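Local coordinates for protein GCN5-related N-acetyltransferase (Kribbella flavida, PDB 4IUS) that probably transfers an acyl group, most likely acetyl, to an amine acceptor, as a member of the GNAT family of acetyltransferases, at residues R22-L34 with E58-F70. The protein carries 1 engineered substitution. Sequence-based numbering, arbitrary orientation. Where two conformers were deposited one is given.
Sequences RRQVVAGPLVGLL and EVPWALETIRKAF
Ala27 and Ala62, their CA atoms 4.8 Å apart, mark where helix 59-70 packs on the beta hairpin 22-34, its axis 8° from strand 30-34 and 162° from strand 22-27. Two small residues permit this approach: Ala62 CB lies 3.2 Å from Ala27 O and 3.9 Å from Ala27 CB. Trp61 turns its ring edge, at CZ3, to Gly28 N in the type II' turn. Ile66, with CG1 anti to its carbonyl carbon and the chain extended beyond, lays CD1 over the hairpin face, 3.4 Å from Leu30 CB, tighter than usual for carbons. Gly32 makes room for the other branch, since a CB there would clash with Ile66 CG2. Further along, Val25 CG2 meets Ala69 CB at 3.9 Å. Leu34 CD2 sits over the Phe70 ring, 3.6 Å from the centroid and 9° off its normal, a CH-pi contact, while Gly32 CA meets the ring edge. Replacing Phe70 by an alanine would probably leave Leu34 CD2 without its aromatic face and open a gap beside Gly32. At the margin, one water accepts from Arg23 NH2 and donates to Ala69 O. No direct hydrogen bond joins the segments; helix and hairpin therefore cohere chiefly through apolar packing, which Leu30 and Val59 extend to helix 89-95.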
# COMPACT_ATOMS: atom_id res chain seq x y z
N ARG A 22 3.47 12.55 8.13
CA ARG A 22 2.31 12.62 9.01
C ARG A 22 2.71 12.85 10.45
O ARG A 22 3.72 12.32 10.92
CB ARG A 22 1.50 11.34 8.91
CG ARG A 22 0.89 11.12 7.53
CD ARG A 22 0.40 9.75 7.30
NE ARG A 22 -0.11 9.56 5.98
CZ ARG A 22 0.59 9.29 4.90
NH1 ARG A 22 1.90 9.27 4.93
NH2 ARG A 22 -0.06 9.08 3.75
N ARG A 23 1.88 13.63 11.13
CA ARG A 23 2.04 13.86 12.56
C ARG A 23 1.53 12.64 13.32
O ARG A 23 0.51 12.06 12.96
CB ARG A 23 1.29 15.14 12.98
CG ARG A 23 1.33 15.43 14.47
CD ARG A 23 0.80 16.81 14.75
NE ARG A 23 -0.61 16.95 14.43
CZ ARG A 23 -1.61 16.64 15.26
NH1 ARG A 23 -1.36 16.08 16.42
NH2 ARG A 23 -2.86 16.85 14.89
N GLN A 24 2.25 12.29 14.38
CA GLN A 24 1.93 11.11 15.17
C GLN A 24 1.19 11.45 16.44
O GLN A 24 1.55 12.40 17.16
CB GLN A 24 3.21 10.40 15.59
CG GLN A 24 4.03 9.89 14.45
CD GLN A 24 5.33 9.32 14.93
OE1 GLN A 24 5.37 8.50 15.82
NE2 GLN A 24 6.42 9.87 14.39
N VAL A 25 0.18 10.64 16.73
CA VAL A 25 -0.51 10.63 18.03
C VAL A 25 -0.36 9.21 18.60
O VAL A 25 -1.12 8.29 18.26
CB VAL A 25 -1.98 11.02 17.89
CG1 VAL A 25 -2.68 10.93 19.25
CG2 VAL A 25 -2.07 12.41 17.26
N VAL A 26 0.72 8.99 19.34
CA VAL A 26 1.00 7.66 19.88
C VAL A 26 0.18 7.47 21.16
O VAL A 26 0.17 8.30 22.05
CB VAL A 26 2.48 7.45 20.20
CG1 VAL A 26 2.70 6.06 20.85
CG2 VAL A 26 3.32 7.60 18.93
N ALA A 27 -0.53 6.36 21.24
CA ALA A 27 -1.34 6.05 22.45
C ALA A 27 -1.25 4.54 22.65
O ALA A 27 -1.99 3.78 22.01
CB ALA A 27 -2.79 6.52 22.28
N GLY A 28 -0.36 4.12 23.53
CA GLY A 28 -0.24 2.70 23.81
C GLY A 28 0.07 1.90 22.55
O GLY A 28 1.03 2.20 21.87
N PRO A 29 -0.75 0.89 22.25
CA PRO A 29 -0.41 0.06 21.12
C PRO A 29 -0.83 0.62 19.78
O PRO A 29 -0.63 -0.05 18.78
CB PRO A 29 -1.18 -1.22 21.41
CG PRO A 29 -2.39 -0.74 22.11
CD PRO A 29 -1.94 0.37 22.98
N LEU A 30 -1.41 1.82 19.75
CA LEU A 30 -1.87 2.42 18.49
C LEU A 30 -1.14 3.73 18.23
O LEU A 30 -0.75 4.43 19.17
CB LEU A 30 -3.37 2.74 18.57
CG LEU A 30 -4.28 1.58 18.88
CD1 LEU A 30 -5.69 2.10 19.05
CD2 LEU A 30 -4.16 0.53 17.81
N VAL A 31 -1.02 4.07 16.95
CA VAL A 31 -0.55 5.40 16.59
C VAL A 31 -1.45 5.96 15.51
O VAL A 31 -1.68 5.34 14.47
CB VAL A 31 0.94 5.46 16.17
CG1 VAL A 31 1.28 4.51 15.02
CG2 VAL A 31 1.37 6.90 15.89
N GLY A 32 -1.99 7.14 15.79
CA GLY A 32 -2.74 7.89 14.79
C GLY A 32 -1.80 8.74 13.97
O GLY A 32 -0.85 9.31 14.49
N LEU A 33 -2.04 8.79 12.69
CA LEU A 33 -1.16 9.45 11.72
C LEU A 33 -1.99 10.45 10.93
O LEU A 33 -2.90 10.08 10.19
CB LEU A 33 -0.52 8.43 10.83
CG LEU A 33 0.34 7.38 11.53
CD1 LEU A 33 0.63 6.19 10.58
CD2 LEU A 33 1.63 7.96 12.12
N LEU A 34 -1.69 11.73 11.11
CA LEU A 34 -2.49 12.83 10.53
C LEU A 34 -1.65 13.57 9.47
O LEU A 34 -0.59 14.13 9.76
CB LEU A 34 -2.98 13.79 11.64
CG LEU A 34 -4.10 13.23 12.52
CD1 LEU A 34 -4.24 13.91 13.88
CD2 LEU A 34 -5.44 13.25 11.79
N GLU A 58 -5.57 -1.36 27.46
CA GLU A 58 -5.18 -0.02 27.04
C GLU A 58 -5.97 0.46 25.84
O GLU A 58 -5.95 1.65 25.52
CB GLU A 58 -3.67 -0.02 26.66
CG GLU A 58 -2.73 -0.24 27.84
CD GLU A 58 -1.24 -0.30 27.49
OE1 GLU A 58 -0.88 -0.12 26.29
OE2 GLU A 58 -0.45 -0.54 28.45
N VAL A 59 -6.55 -0.45 25.10
CA VAL A 59 -7.11 -0.08 23.80
C VAL A 59 -8.26 0.95 23.88
O VAL A 59 -8.31 1.86 23.05
CB VAL A 59 -7.46 -1.33 22.95
CG1 VAL A 59 -8.20 -0.93 21.67
CG2 VAL A 59 -6.17 -2.13 22.66
N PRO A 60 -9.21 0.83 24.83
CA PRO A 60 -10.28 1.84 24.84
C PRO A 60 -9.75 3.28 24.96
O PRO A 60 -10.12 4.15 24.18
CB PRO A 60 -11.12 1.44 26.03
CG PRO A 60 -10.92 -0.04 26.12
CD PRO A 60 -9.49 -0.29 25.75
N TRP A 61 -8.87 3.52 25.91
CA TRP A 61 -8.26 4.83 26.08
C TRP A 61 -7.45 5.21 24.84
O TRP A 61 -7.48 6.36 24.42
CB TRP A 61 -7.37 4.80 27.33
CG TRP A 61 -6.33 5.87 27.34
CD1 TRP A 61 -6.48 7.21 27.71
CD2 TRP A 61 -5.00 5.76 26.83
NE1 TRP A 61 -5.30 7.88 27.50
CE2 TRP A 61 -4.40 7.05 26.95
CE3 TRP A 61 -4.26 4.72 26.30
CZ2 TRP A 61 -3.11 7.28 26.51
CZ3 TRP A 61 -2.98 4.97 25.88
CH2 TRP A 61 -2.41 6.22 26.00
N ALA A 62 -6.71 4.27 24.28
CA ALA A 62 -5.90 4.59 23.11
C ALA A 62 -6.77 5.05 21.93
O ALA A 62 -6.47 6.02 21.23
CB ALA A 62 -5.05 3.37 22.72
N LEU A 63 -7.82 4.30 21.67
CA LEU A 63 -8.71 4.61 20.60
C LEU A 63 -9.40 5.95 20.83
O LEU A 63 -9.57 6.71 19.88
CB LEU A 63 -9.66 3.42 20.40
CG LEU A 63 -10.59 3.47 19.22
CD1 LEU A 63 -9.84 3.62 17.91
CD2 LEU A 63 -11.40 2.20 19.18
N GLU A 64 -9.87 6.21 22.04
CA GLU A 64 -10.48 7.50 22.28
C GLU A 64 -9.51 8.64 22.13
O GLU A 64 -9.90 9.70 21.63
CB GLU A 64 -11.14 7.51 23.65
CG GLU A 64 -12.30 6.56 23.77
CD GLU A 64 -13.36 6.82 22.73
OE1 GLU A 64 -13.69 8.00 22.54
OE2 GLU A 64 -13.81 5.87 22.05
N THR A 65 -8.27 8.44 22.53
CA THR A 65 -7.25 9.46 22.36
C THR A 65 -7.05 9.81 20.87
O THR A 65 -6.99 10.97 20.47
CB THR A 65 -5.93 9.00 22.99
OG1 THR A 65 -6.13 8.81 24.40
CG2 THR A 65 -4.80 9.99 22.77
N ILE A 66 -6.95 8.78 20.05
CA ILE A 66 -6.79 8.97 18.63
C ILE A 66 -8.03 9.54 17.99
O ILE A 66 -7.97 10.47 17.17
CB ILE A 66 -6.29 7.67 17.96
CG1 ILE A 66 -4.86 7.36 18.50
CG2 ILE A 66 -6.38 7.79 16.44
CD1 ILE A 66 -4.39 5.97 18.25
N ARG A 67 -9.20 9.04 18.38
CA ARG A 67 -10.47 9.59 17.87
C ARG A 67 -10.55 11.08 18.18
O ARG A 67 -11.03 11.85 17.33
CB ARG A 67 -11.67 8.87 18.44
CG ARG A 67 -11.90 7.51 17.84
CD ARG A 67 -12.99 6.74 18.58
NE ARG A 67 -13.34 5.53 17.86
CZ ARG A 67 -13.82 4.42 18.39
NH1 ARG A 67 -13.96 4.29 19.71
NH2 ARG A 67 -14.08 3.39 17.60
N LYS A 68 -10.15 11.50 19.38
CA LYS A 68 -10.18 12.91 19.76
C LYS A 68 -9.33 13.75 18.81
O LYS A 68 -9.69 14.85 18.38
CB LYS A 68 -9.68 13.09 21.22
CG LYS A 68 -9.75 14.52 21.78
CD LYS A 68 -9.65 14.56 23.32
CE LYS A 68 -8.26 14.23 23.89
NZ LYS A 68 -8.23 14.32 25.39
N ALA A 69 -8.14 13.25 18.52
CA ALA A 69 -7.20 13.95 17.66
C ALA A 69 -7.74 14.07 16.24
O ALA A 69 -7.62 15.12 15.61
CB ALA A 69 -5.85 13.26 17.66
N PHE A 70 -8.40 13.02 15.73
CA PHE A 70 -8.99 13.07 14.42
C PHE A 70 -10.18 14.02 14.42
O PHE A 70 -10.37 14.79 13.47
CB PHE A 70 -9.41 11.66 13.98
CG PHE A 70 -8.33 10.87 13.30
CD1 PHE A 70 -7.12 10.60 13.94
CD2 PHE A 70 -8.46 10.50 12.00
CE1 PHE A 70 -6.09 9.93 13.30
CE2 PHE A 70 -7.44 9.84 11.33
CZ PHE A 70 -6.23 9.55 11.98
O HOH W 1 -5.55 16.89 16.11